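Local coordinates for protein acyl-CoA dehydrogenase (Mycobacterium thermoresistibile, PDB 3PFD) that probably catalyses the FAD-dependent oxidation of 2,3-saturated acyl-CoA thioesters to 2,3-dehydroacyl-CoA, handing the electrons to an acceptor, at residues C[28-33]-C[62-67]; C[33-38]-C[91-96]; C[82-87]-C[256-261]; C[106-111]-C[122-127]; C[208-213]-C[224-229]. All blocks are in the same frame, centred on the assembly; numbering follows the deposited sequence.

Interaction 1 (C[28-33]-C[62-67]); sequences EAIRAL and SGFSAI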
# COMPACT_ATOMS: atom_id res chain seq x y z
N GLU C 28 -0.34 -24.47 23.50
CA GLU C 28 0.22 -24.16 24.81
C GLU C 28 1.53 -24.94 25.05
O GLU C 28 2.52 -24.37 25.55
CB GLU C 28 -0.83 -24.40 25.93
CG GLU C 28 -2.07 -23.47 25.83
CD GLU C 28 -3.15 -23.68 26.90
OE1 GLU C 28 -3.60 -22.66 27.49
OE2 GLU C 28 -3.59 -24.83 27.16
N ALA C 29 1.53 -26.22 24.68
CA ALA C 29 2.71 -27.08 24.82
C ALA C 29 3.88 -26.66 23.93
O ALA C 29 5.01 -26.59 24.40
CB ALA C 29 2.34 -28.53 24.55
N ILE C 30 3.62 -26.39 22.64
CA ILE C 30 4.71 -25.95 21.75
C ILE C 30 5.23 -24.56 22.09
O ILE C 30 6.43 -24.35 22.03
CB ILE C 30 4.41 -26.08 20.23
CG1 ILE C 30 5.67 -25.74 19.42
CG2 ILE C 30 3.24 -25.23 19.80
CD1 ILE C 30 6.88 -26.64 19.72
N ARG C 31 4.34 -23.64 22.47
CA ARG C 31 4.78 -22.31 22.93
C ARG C 31 5.69 -22.40 24.14
O ARG C 31 6.66 -21.65 24.23
CB ARG C 31 3.61 -21.39 23.27
CG ARG C 31 4.09 -19.98 23.67
CD ARG C 31 3.00 -18.96 23.72
NE ARG C 31 2.68 -18.50 22.37
CZ ARG C 31 1.94 -17.42 22.08
NH1 ARG C 31 1.43 -16.67 23.05
NH2 ARG C 31 1.73 -17.10 20.81
N ALA C 32 5.36 -23.26 25.10
CA ALA C 32 6.17 -23.39 26.33
C ALA C 32 7.56 -23.91 25.99
O ALA C 32 8.55 -23.36 26.43
CB ALA C 32 5.48 -24.27 27.36
N LEU C 33 7.62 -24.94 25.16
CA LEU C 33 8.90 -25.47 24.70
C LEU C 33 9.69 -24.41 23.92
O LEU C 33 10.88 -24.23 24.17
CB LEU C 33 8.69 -26.71 23.84
CG LEU C 33 9.99 -27.44 23.52
CD1 LEU C 33 9.72 -28.90 23.59
CD2 LEU C 33 10.59 -27.05 22.17
N SER C 62 10.96 -34.01 22.73
CA SER C 62 9.56 -33.84 23.07
C SER C 62 8.63 -34.30 21.92
O SER C 62 7.42 -34.16 22.01
CB SER C 62 9.26 -32.40 23.45
OG SER C 62 9.31 -31.59 22.28
N GLY C 63 9.22 -34.85 20.86
CA GLY C 63 8.47 -35.37 19.72
C GLY C 63 7.75 -34.32 18.88
O GLY C 63 6.72 -34.61 18.31
N PHE C 64 8.31 -33.12 18.80
CA PHE C 64 7.72 -32.03 18.02
C PHE C 64 8.38 -31.78 16.65
O PHE C 64 8.00 -30.86 15.94
CB PHE C 64 7.69 -30.72 18.82
CG PHE C 64 6.47 -30.59 19.69
CD1 PHE C 64 5.20 -30.46 19.13
CD2 PHE C 64 6.58 -30.61 21.08
CE1 PHE C 64 4.08 -30.35 19.93
CE2 PHE C 64 5.46 -30.49 21.88
CZ PHE C 64 4.20 -30.37 21.30
N SER C 65 9.32 -32.64 16.26
CA SER C 65 10.16 -32.33 15.11
C SER C 65 9.58 -32.72 13.75
O SER C 65 10.01 -32.19 12.72
CB SER C 65 11.55 -32.92 15.28
OG SER C 65 11.49 -34.31 15.07
N ALA C 66 8.64 -33.66 13.73
CA ALA C 66 8.05 -34.11 12.46
C ALA C 66 6.69 -34.76 12.69
O ALA C 66 6.48 -35.94 12.34
CB ALA C 66 9.02 -35.08 11.74
N ILE C 67 5.76 -33.99 13.29
CA ILE C 67 4.50 -34.57 13.77
C ILE C 67 3.55 -35.04 12.66
O ILE C 67 2.59 -35.74 12.94
CB ILE C 67 3.75 -33.65 14.76
CG1 ILE C 67 3.17 -32.43 14.04
CG2 ILE C 67 4.67 -33.27 15.93
CD1 ILE C 67 2.50 -31.44 14.97
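I30 and F64 form the CH-pi element of this contact: the methyl CD1 of I30 lies over one face of the F64 ring, 4.2 Å from the ring centroid and 19° off its normal. It sits somewhat toward the rim, and its nearest ring atom is CG. The isoleucine chain gets there with CG1 anti to the backbone N (chi1 -174°), which carries CD1 off the helix flank and across the ring.

Ordinary apolar packing supplies the rest of the ring's surroundings. A29 and L33, one turn apart on helix 24-47, both point to the loop that carries the ring; A29 CB approaches F64 CZ at 4.2 Å, and L33 CD1 stands 4.4 Å from F64 CD2, both obliquely. F64 follows directly on the Schellman motif that ends helix 53-61, with G63 at positive phi, within the helical N-terminal domain of the acyl-CoA dehydrogenase fold. L59 and V86 extend the apolar setting of F64 to helices 53-61 and 80-91.

Polar and apolar groups adjoin at S62, whose OG lies 3.0 Å from L33 CD1, with S62 CB behind it at 3.5 Å from the same methyl. Its hydroxyl is hydrogen-bonded to the carbonyl of A58, in the last turn of helix 53-61.

Interaction 2 (C[33-38]-C[91-96]); sequences LAEKEI and ARVDCS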
# COMPACT_ATOMS: atom_id res chain seq x y z
N LEU C 33 7.62 -24.94 25.16
CA LEU C 33 8.90 -25.47 24.70
C LEU C 33 9.69 -24.41 23.92
O LEU C 33 10.88 -24.23 24.17
CB LEU C 33 8.69 -26.71 23.84
CG LEU C 33 9.99 -27.44 23.52
CD1 LEU C 33 9.72 -28.90 23.59
CD2 LEU C 33 10.59 -27.05 22.17
N ALA C 34 9.03 -23.72 22.99
CA ALA C 34 9.73 -22.70 22.23
C ALA C 34 10.27 -21.60 23.14
O ALA C 34 11.43 -21.23 23.02
CB ALA C 34 8.86 -22.15 21.13
N GLU C 35 9.45 -21.09 24.06
CA GLU C 35 9.88 -19.97 24.90
C GLU C 35 10.97 -20.37 25.90
O GLU C 35 11.88 -19.60 26.19
CB GLU C 35 8.68 -19.30 25.58
CG GLU C 35 8.00 -18.25 24.67
CD GLU C 35 6.74 -17.64 25.27
OE1 GLU C 35 6.34 -18.05 26.37
OE2 GLU C 35 6.15 -16.75 24.62
N LYS C 36 10.88 -21.60 26.41
CA LYS C 36 11.82 -22.09 27.41
C LYS C 36 13.10 -22.62 26.79
O LYS C 36 14.19 -22.28 27.23
CB LYS C 36 11.17 -23.17 28.30
CG LYS C 36 10.03 -22.68 29.21
CD LYS C 36 9.31 -23.88 29.87
CE LYS C 36 8.24 -23.46 30.88
NZ LYS C 36 7.36 -24.60 31.28
N GLU C 37 12.97 -23.46 25.76
CA GLU C 37 14.09 -24.24 25.22
C GLU C 37 14.70 -23.72 23.91
O GLU C 37 15.83 -24.10 23.56
CB GLU C 37 13.68 -25.71 25.02
CG GLU C 37 13.10 -26.41 26.25
CD GLU C 37 14.12 -26.66 27.37
OE1 GLU C 37 15.36 -26.60 27.12
OE2 GLU C 37 13.67 -26.93 28.51
N ILE C 38 13.98 -22.86 23.19
CA ILE C 38 14.46 -22.41 21.89
C ILE C 38 14.83 -20.90 21.87
O ILE C 38 15.89 -20.53 21.38
CB ILE C 38 13.41 -22.70 20.78
CG1 ILE C 38 13.13 -24.22 20.69
CG2 ILE C 38 13.85 -22.13 19.41
CD1 ILE C 38 11.98 -24.55 19.71
N ALA C 91 8.55 -20.52 14.87
CA ALA C 91 9.03 -19.37 14.07
C ALA C 91 8.89 -18.03 14.81
O ALA C 91 9.67 -17.07 14.57
CB ALA C 91 8.30 -19.31 12.74
N ARG C 92 7.88 -17.97 15.67
CA ARG C 92 7.64 -16.85 16.58
C ARG C 92 8.87 -16.51 17.40
O ARG C 92 9.04 -15.34 17.78
CB ARG C 92 6.47 -17.20 17.53
CG ARG C 92 5.91 -16.05 18.36
CD ARG C 92 4.61 -16.45 19.06
NE ARG C 92 4.32 -15.51 20.14
CZ ARG C 92 4.82 -15.61 21.38
NH1 ARG C 92 5.57 -16.65 21.75
NH2 ARG C 92 4.52 -14.66 22.27
N VAL C 93 9.70 -17.51 17.72
CA VAL C 93 10.92 -17.22 18.51
C VAL C 93 12.24 -17.44 17.75
O VAL C 93 13.28 -16.82 18.09
CB VAL C 93 10.95 -17.95 19.89
CG1 VAL C 93 9.71 -17.58 20.78
CG2 VAL C 93 11.08 -19.48 19.73
N ASP C 94 12.20 -18.29 16.72
CA ASP C 94 13.42 -18.56 15.97
C ASP C 94 13.10 -19.21 14.65
O ASP C 94 12.71 -20.37 14.58
CB ASP C 94 14.33 -19.46 16.80
CG ASP C 94 15.61 -19.80 16.11
OD1 ASP C 94 15.64 -19.86 14.86
OD2 ASP C 94 16.58 -20.06 16.84
N CYS C 95 13.26 -18.44 13.58
CA CYS C 95 12.83 -18.90 12.27
C CYS C 95 13.76 -20.00 11.77
O CYS C 95 13.28 -20.99 11.20
CB CYS C 95 12.74 -17.74 11.29
SG CYS C 95 11.99 -18.11 9.68
N SER C 96 15.07 -19.89 12.01
CA SER C 96 15.96 -21.01 11.61
C SER C 96 15.51 -22.34 12.23
O SER C 96 15.48 -23.36 11.56
CB SER C 96 17.42 -20.74 11.92
OG SER C 96 17.88 -19.58 11.24
O HOH W 1 17.31 -21.45 18.94
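A34 and V93 bring the two backbones closest, 6.7 Å between their CA atoms, where helix 24-47 widens into a pi-type turn at 34-38 and passes the bend joining helices 80-91 and 95-114. V93 fills the middle of the contact. Its CG2 methyl touches A34 CB at 3.7 Å and I38 CG2 at 3.8 Å, and the I38 and V93 side chains cross at about a right angle. The same I38 methyl also rests on D94 CB at 3.8 Å; with chi1 -60° it is CG2, anti to the backbone N, that is turned to both neighbours.

Polar groups flank this apolar centre. R92, extended from CG to NE, gives the N-H of NH1 to E35 OE2 over 2.9 Å in a nearly straight bond (165°). The carboxylate oxygen lies in the guanidinium plane, but is itself met on its anti side and somewhat out of the carboxylate plane, the two flat groups being turned 47° apart. Elsewhere, a water donates to I38 O and to D94 OD2, the latter at 2.6 Å, linking the helix backbone to the residue that N-caps helix 95-114 by bonding A97 N through OD1.

R92 has a second carboxylate, D272 of helix 256-280, bound through NH2. One guanidinium therefore ties the N-terminal helices to the C-terminal helical domain. R31 lies close to R92, and acidic partners on both arginines (E35 and D272 on R92, E89 on R31) would be expected to offset the closeness of the two positive charges.

Interaction 3 (C[82-87]-C[256-261]); sequences ATCIVI and RPTIGA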
# COMPACT_ATOMS: atom_id res chain seq x y z
N ALA C 82 -2.41 -28.80 12.91
CA ALA C 82 -1.53 -29.00 14.07
C ALA C 82 -0.06 -28.78 13.65
O ALA C 82 0.69 -28.05 14.31
CB ALA C 82 -1.74 -30.39 14.69
N THR C 83 0.33 -29.39 12.54
CA THR C 83 1.65 -29.19 11.98
C THR C 83 1.95 -27.70 11.72
O THR C 83 3.03 -27.25 12.10
CB THR C 83 1.86 -30.04 10.73
OG1 THR C 83 1.78 -31.42 11.10
CG2 THR C 83 3.22 -29.78 10.12
N CYS C 84 0.99 -26.95 11.14
CA CYS C 84 1.17 -25.49 10.97
C CYS C 84 1.37 -24.76 12.30
O CYS C 84 2.21 -23.86 12.41
CB CYS C 84 -0.00 -24.83 10.20
SG CYS C 84 -0.09 -25.17 8.44
N ILE C 85 0.59 -25.11 13.31
CA ILE C 85 0.70 -24.43 14.61
C ILE C 85 2.09 -24.63 15.24
O ILE C 85 2.66 -23.72 15.82
CB ILE C 85 -0.49 -24.82 15.56
CG1 ILE C 85 -1.79 -24.17 15.04
CG2 ILE C 85 -0.19 -24.41 17.02
CD1 ILE C 85 -3.13 -24.76 15.58
N VAL C 86 2.64 -25.83 15.08
CA VAL C 86 3.99 -26.15 15.59
C VAL C 86 5.01 -25.24 14.89
O VAL C 86 5.75 -24.48 15.55
CB VAL C 86 4.32 -27.70 15.45
CG1 VAL C 86 5.83 -28.04 15.72
CG2 VAL C 86 3.44 -28.48 16.40
N ILE C 87 4.97 -25.24 13.56
CA ILE C 87 5.91 -24.43 12.79
C ILE C 87 5.81 -22.94 13.12
O ILE C 87 6.84 -22.28 13.33
CB ILE C 87 5.74 -24.71 11.29
CG1 ILE C 87 6.25 -26.12 11.00
CG2 ILE C 87 6.44 -23.64 10.42
CD1 ILE C 87 5.61 -26.75 9.80
N ARG C 256 3.26 -25.37 1.03
CA ARG C 256 3.16 -23.91 0.97
C ARG C 256 2.51 -23.26 2.19
O ARG C 256 3.01 -22.25 2.68
CB ARG C 256 2.50 -23.45 -0.32
CG ARG C 256 3.52 -23.21 -1.40
CD ARG C 256 2.92 -23.11 -2.79
NE ARG C 256 3.99 -22.92 -3.76
CZ ARG C 256 3.93 -23.31 -5.03
NH1 ARG C 256 2.83 -23.93 -5.49
NH2 ARG C 256 4.98 -23.08 -5.83
N PRO C 257 1.41 -23.85 2.71
CA PRO C 257 0.79 -23.24 3.90
C PRO C 257 1.70 -23.22 5.12
O PRO C 257 1.53 -22.34 5.99
CB PRO C 257 -0.46 -24.11 4.15
CG PRO C 257 -0.76 -24.75 2.79
CD PRO C 257 0.62 -24.98 2.18
N THR C 258 2.64 -24.17 5.22
CA THR C 258 3.55 -24.24 6.37
C THR C 258 4.54 -23.06 6.36
O THR C 258 4.90 -22.54 7.40
CB THR C 258 4.29 -25.60 6.50
OG1 THR C 258 5.26 -25.72 5.46
CG2 THR C 258 3.30 -26.78 6.42
N ILE C 259 4.92 -22.61 5.17
CA ILE C 259 5.71 -21.39 5.07
C ILE C 259 4.83 -20.16 5.36
O ILE C 259 5.28 -19.20 5.97
CB ILE C 259 6.44 -21.27 3.72
CG1 ILE C 259 7.45 -22.44 3.56
CG2 ILE C 259 7.15 -19.91 3.58
CD1 ILE C 259 8.43 -22.62 4.72
N GLY C 260 3.57 -20.20 4.97
CA GLY C 260 2.61 -19.22 5.48
C GLY C 260 2.60 -19.19 7.00
O GLY C 260 2.66 -18.11 7.63
N ALA C 261 2.51 -20.38 7.60
CA ALA C 261 2.46 -20.50 9.07
C ALA C 261 3.72 -19.96 9.73
O ALA C 261 3.68 -19.32 10.79
CB ALA C 261 2.23 -21.98 9.49
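P257 O accepts the backbone N-H of A261 at 2.7 Å, a bond that stays within helix 256-280, while C84 SG of the neighbouring helix 80-91 lies beside the same oxygen at 4.1 Å. This is the interface between the N-terminal and C-terminal helical domains of the acyl-CoA dehydrogenase fold. The two short segments run roughly parallel, crossing at -38° with their axes 8.5 Å apart, and C84 and T258 are the nearest CA pair.

Small side chains make such a close approach possible. A261 offers a single methyl, and its CB fits against C84 CB at 3.7 Å and C84 O at 3.5 Å, touching side chain and backbone of one residue together. The thiol, beside its backbone N at chi1 -72°, leans toward P257 and the CG2 methyl of T258. V312 of helix 292-321 lies on both C84 and A261, which adds a third helix to this small-residue patch.

One turn further on, I87 straddles T258. Its two branches divide the work: CG2 lies 3.6 Å from T258 O, whereas CD1 reaches the T258 side chain, touching its CG2 methyl. The hydroxyl of T258 is turned back to its own helix start, where OG1 is hydrogen-bonded to T255 O; with chi1 71° this leaves CG2 beside the backbone N and the carbon side of the threonine toward the isoleucine. There, I87 CD1 comes to 3.7 Å from T258 CB.

Interaction 4 (C[106-111]-C[122-127]); sequences LGTMGL and QVLPAV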
# COMPACT_ATOMS: atom_id res chain seq x y z
N LEU C 106 8.80 -30.77 4.19
CA LEU C 106 9.22 -30.59 2.79
C LEU C 106 9.98 -31.81 2.23
O LEU C 106 9.67 -32.26 1.12
CB LEU C 106 10.08 -29.32 2.63
CG LEU C 106 10.33 -28.80 1.20
CD1 LEU C 106 9.01 -28.48 0.49
CD2 LEU C 106 11.27 -27.58 1.18
N GLY C 107 10.96 -32.33 2.98
CA GLY C 107 11.82 -33.45 2.53
C GLY C 107 11.20 -34.84 2.60
O GLY C 107 11.84 -35.84 2.22
N THR C 108 9.96 -34.92 3.08
CA THR C 108 9.28 -36.23 3.18
C THR C 108 7.94 -36.31 2.49
O THR C 108 7.42 -37.41 2.29
CB THR C 108 9.12 -36.75 4.64
OG1 THR C 108 8.45 -35.78 5.45
CG2 THR C 108 10.46 -37.13 5.21
N MET C 109 7.38 -35.16 2.10
CA MET C 109 6.00 -35.11 1.63
C MET C 109 5.78 -35.85 0.29
O MET C 109 4.80 -36.56 0.13
CB MET C 109 5.50 -33.67 1.56
CG MET C 109 4.00 -33.52 1.75
SD MET C 109 3.37 -34.45 3.18
CE MET C 109 1.66 -34.61 2.63
N GLY C 110 6.70 -35.65 -0.67
CA GLY C 110 6.72 -36.39 -1.93
C GLY C 110 6.68 -37.89 -1.69
O GLY C 110 5.91 -38.63 -2.33
N LEU C 111 7.50 -38.33 -0.74
CA LEU C 111 7.62 -39.74 -0.40
C LEU C 111 6.33 -40.26 0.20
O LEU C 111 5.86 -41.34 -0.17
CB LEU C 111 8.80 -39.98 0.56
CG LEU C 111 8.99 -41.40 1.12
CD1 LEU C 111 9.32 -42.42 0.03
CD2 LEU C 111 10.07 -41.40 2.18
N GLN C 122 11.66 -47.60 5.11
CA GLN C 122 13.09 -47.30 5.26
C GLN C 122 13.38 -45.91 5.82
O GLN C 122 14.32 -45.74 6.61
CB GLN C 122 13.78 -47.41 3.91
CG GLN C 122 14.62 -48.64 3.71
CD GLN C 122 14.89 -48.91 2.26
OE1 GLN C 122 16.00 -48.71 1.78
NE2 GLN C 122 13.87 -49.36 1.53
N VAL C 123 12.58 -44.93 5.40
CA VAL C 123 12.88 -43.51 5.62
C VAL C 123 12.11 -42.89 6.78
O VAL C 123 12.71 -42.33 7.66
CB VAL C 123 12.60 -42.66 4.34
CG1 VAL C 123 12.74 -41.16 4.65
CG2 VAL C 123 13.52 -43.07 3.22
N LEU C 124 10.79 -43.03 6.78
CA LEU C 124 9.92 -42.31 7.71
C LEU C 124 10.07 -42.60 9.20
O LEU C 124 9.90 -41.68 10.01
CB LEU C 124 8.45 -42.42 7.27
CG LEU C 124 8.18 -41.97 5.84
CD1 LEU C 124 6.79 -42.40 5.41
CD2 LEU C 124 8.36 -40.46 5.68
N PRO C 125 10.36 -43.86 9.60
CA PRO C 125 10.51 -44.13 11.03
C PRO C 125 11.63 -43.32 11.72
O PRO C 125 11.44 -42.83 12.83
CB PRO C 125 10.80 -45.64 11.07
CG PRO C 125 10.12 -46.17 9.87
CD PRO C 125 10.32 -45.11 8.81
N ALA C 126 12.77 -43.18 11.06
CA ALA C 126 13.86 -42.38 11.60
C ALA C 126 13.48 -40.88 11.66
O ALA C 126 13.85 -40.20 12.61
CB ALA C 126 15.14 -42.59 10.78
N VAL C 127 12.74 -40.39 10.67
CA VAL C 127 12.25 -39.00 10.70
C VAL C 127 11.19 -38.86 11.79
O VAL C 127 11.18 -37.90 12.53
CB VAL C 127 11.69 -38.54 9.33
CG1 VAL C 127 11.35 -37.04 9.36
CG2 VAL C 127 12.68 -38.82 8.22
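L111 and T108 meet V123, L124 and V127 through branched aliphatic groups alone; no flat group takes part, and interlocking methyls do the packing. Helices 95-114 and 117-129 form an antiparallel helical hairpin in the N-terminal domain, their local axes 145° apart in direction and 10.9 Å distant at closest approach. That spacing is wide enough for leucines to fill it.

L111 reaches across with CG anti to its backbone N (chi1 175°), and its CD2 methyl settles against V123, 3.6 Å from CB and equally near CG1. The same methyl leans on L124 CD2 at 4.0 Å, so one methyl of L111 touches two successive residues of the opposite helix. L124 CD2 in turn touches both L111 and T108.

T108 shows how a polar residue can serve an apolar seam. Its hydroxyl is turned away to the carbonyl of N104 and to H68 NE2, both hydrogen-bonded, while its carbon atoms face helix 117-129. CB lies 3.9 Å from L124 CD2, and at the far end the methyls T108 CG2 and V127 CG2 meet tip to tip at 4.1 Å.

Interaction 5 (C[208-213]-C[224-229]); sequences VGPKER and ELYFEN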
# COMPACT_ATOMS: atom_id res chain seq x y z
N VAL C 208 28.35 -32.75 0.49
CA VAL C 208 27.75 -31.48 0.86
C VAL C 208 28.78 -30.37 0.60
O VAL C 208 29.92 -30.46 1.02
CB VAL C 208 27.31 -31.49 2.36
CG1 VAL C 208 26.82 -30.10 2.81
CG2 VAL C 208 26.23 -32.56 2.60
N GLY C 209 28.35 -29.32 -0.11
CA GLY C 209 29.21 -28.15 -0.36
C GLY C 209 29.07 -27.08 0.70
O GLY C 209 28.38 -27.30 1.71
N PRO C 210 29.70 -25.91 0.49
CA PRO C 210 29.70 -24.75 1.39
C PRO C 210 28.32 -24.11 1.61
O PRO C 210 27.42 -24.24 0.78
CB PRO C 210 30.64 -23.73 0.71
CG PRO C 210 31.03 -24.34 -0.60
CD PRO C 210 30.32 -25.61 -0.82
N LYS C 211 28.17 -23.44 2.74
CA LYS C 211 26.93 -22.80 3.15
C LYS C 211 26.85 -21.38 2.61
O LYS C 211 27.87 -20.72 2.51
CB LYS C 211 26.90 -22.75 4.67
CG LYS C 211 26.72 -24.11 5.37
CD LYS C 211 26.87 -23.99 6.89
CE LYS C 211 28.32 -23.82 7.30
NZ LYS C 211 28.46 -23.61 8.78
N GLU C 212 25.64 -20.90 2.28
CA GLU C 212 25.47 -19.52 1.80
C GLU C 212 25.60 -18.53 2.96
O GLU C 212 25.21 -18.86 4.09
CB GLU C 212 24.10 -19.33 1.13
CG GLU C 212 23.78 -20.27 -0.04
CD GLU C 212 24.42 -19.84 -1.36
OE1 GLU C 212 25.10 -18.80 -1.39
OE2 GLU C 212 24.21 -20.54 -2.37
N ARG C 213 26.16 -17.35 2.68
CA ARG C 213 26.15 -16.18 3.59
C ARG C 213 24.86 -15.40 3.34
O ARG C 213 24.64 -14.94 2.22
CB ARG C 213 27.35 -15.26 3.32
CG ARG C 213 28.70 -15.81 3.77
CD ARG C 213 29.86 -14.89 3.35
NE ARG C 213 29.80 -14.59 1.91
CZ ARG C 213 29.86 -13.36 1.37
NH1 ARG C 213 30.00 -12.27 2.12
NH2 ARG C 213 29.78 -13.23 0.04
N GLU C 224 25.19 -26.16 -1.17
CA GLU C 224 25.27 -26.92 -2.40
C GLU C 224 25.36 -28.42 -2.07
O GLU C 224 25.71 -28.81 -0.96
CB GLU C 224 26.46 -26.45 -3.25
CG GLU C 224 26.34 -25.03 -3.81
CD GLU C 224 27.65 -24.51 -4.45
OE1 GLU C 224 28.67 -25.26 -4.53
OE2 GLU C 224 27.66 -23.34 -4.88
N LEU C 225 25.01 -29.27 -3.04
CA LEU C 225 25.14 -30.72 -2.90
C LEU C 225 25.77 -31.26 -4.17
O LEU C 225 25.42 -30.82 -5.25
CB LEU C 225 23.78 -31.39 -2.71
CG LEU C 225 22.90 -31.06 -1.50
CD1 LEU C 225 21.61 -31.87 -1.64
CD2 LEU C 225 23.59 -31.30 -0.14
N TYR C 226 26.68 -32.23 -4.04
CA TYR C 226 27.30 -32.82 -5.24
C TYR C 226 27.01 -34.31 -5.35
O TYR C 226 27.07 -35.05 -4.38
CB TYR C 226 28.81 -32.52 -5.32
CG TYR C 226 29.18 -31.10 -4.92
CD1 TYR C 226 28.81 -30.00 -5.71
CD2 TYR C 226 29.87 -30.86 -3.73
CE1 TYR C 226 29.12 -28.70 -5.32
CE2 TYR C 226 30.20 -29.57 -3.34
CZ TYR C 226 29.81 -28.49 -4.13
OH TYR C 226 30.14 -27.22 -3.71
N PHE C 227 26.69 -34.74 -6.57
CA PHE C 227 26.51 -36.15 -6.88
C PHE C 227 27.55 -36.52 -7.96
O PHE C 227 27.55 -35.98 -9.07
CB PHE C 227 25.05 -36.42 -7.33
CG PHE C 227 24.00 -35.91 -6.35
CD1 PHE C 227 23.44 -36.76 -5.41
CD2 PHE C 227 23.59 -34.58 -6.36
CE1 PHE C 227 22.48 -36.30 -4.50
CE2 PHE C 227 22.64 -34.10 -5.44
CZ PHE C 227 22.08 -34.96 -4.51
N GLU C 228 28.48 -37.40 -7.58
CA GLU C 228 29.56 -37.82 -8.45
C GLU C 228 29.53 -39.35 -8.54
O GLU C 228 29.90 -40.05 -7.60
CB GLU C 228 30.91 -37.30 -7.93
CG GLU C 228 32.15 -37.89 -8.60
CD GLU C 228 32.34 -37.41 -10.04
OE1 GLU C 228 32.16 -36.20 -10.29
OE2 GLU C 228 32.65 -38.26 -10.91
N ASN C 229 29.07 -39.85 -9.68
CA ASN C 229 28.73 -41.26 -9.83
C ASN C 229 28.12 -41.78 -8.54
O ASN C 229 28.65 -42.68 -7.91
CB ASN C 229 29.96 -42.09 -10.24
CG ASN C 229 30.38 -41.84 -11.67
OD1 ASN C 229 29.55 -41.59 -12.55
ND2 ASN C 229 31.68 -41.91 -11.93
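G209 and Y226 mark the tight part of this contact: the ring atom CE2 of the tyrosine comes within 3.4 Å of G209 CA, an approach that the bare glycine carbon permits. P210 follows at the ring edge, its CD 3.3 Å from Y226 OH, with the two side chains roughly perpendicular. The phenol donates its proton to E224 OE1 at 2.6 Å, nearly along the C-O axis of that oxygen, which fixes the far end of the ring above the neighbouring strand. On the backbone, G209 N binds E224 O over 2.8 Å with an N-H...O angle of 162°, although the donor stands 53° out of the carbonyl plane.

These strands, 206-211 and 222-233, form a beta hairpin at the margin of the antiparallel sheet in the middle domain, 206-211 being an edge strand of it within the chain. V208 and L225 are an antiparallel non-hydrogen-bonded pair.

On their face the packing is looser. V208 CG2 and L225 CD2 lie side by side at 4.0 Å; the valine is exposed and the leucine buried, although both touch Y179 of strand 178-184. Further along the hairpin, R141 makes salt bridges with both E224 and E212, which would ease the repulsion between the two carboxylates.

Interactions 1 and 2 share L33 and lie on consecutive turns of helix 24-47, their centres about 10 Å apart. Interaction 1 also touches interaction 3, where I67 CD1 packs on V86 CG2 at 3.4 Å, and interaction 4, where A66 meets V127; the 62-67 loop thus connects interactions 1, 3 and 4. Interaction 2 adjoins interaction 3 in sequence, as helix 80-91 gives way to helix 95-114, which carries on into interaction 4. Interaction 5 stands apart in the beta domain, its centre about 21 Å from that of interaction 4, yet its L225 side chain is about 8 Å from a bound reduced FAD; the side chains of T258 (about 11 Å) and of D94 and T108 (about 13 Å each) are farther from one.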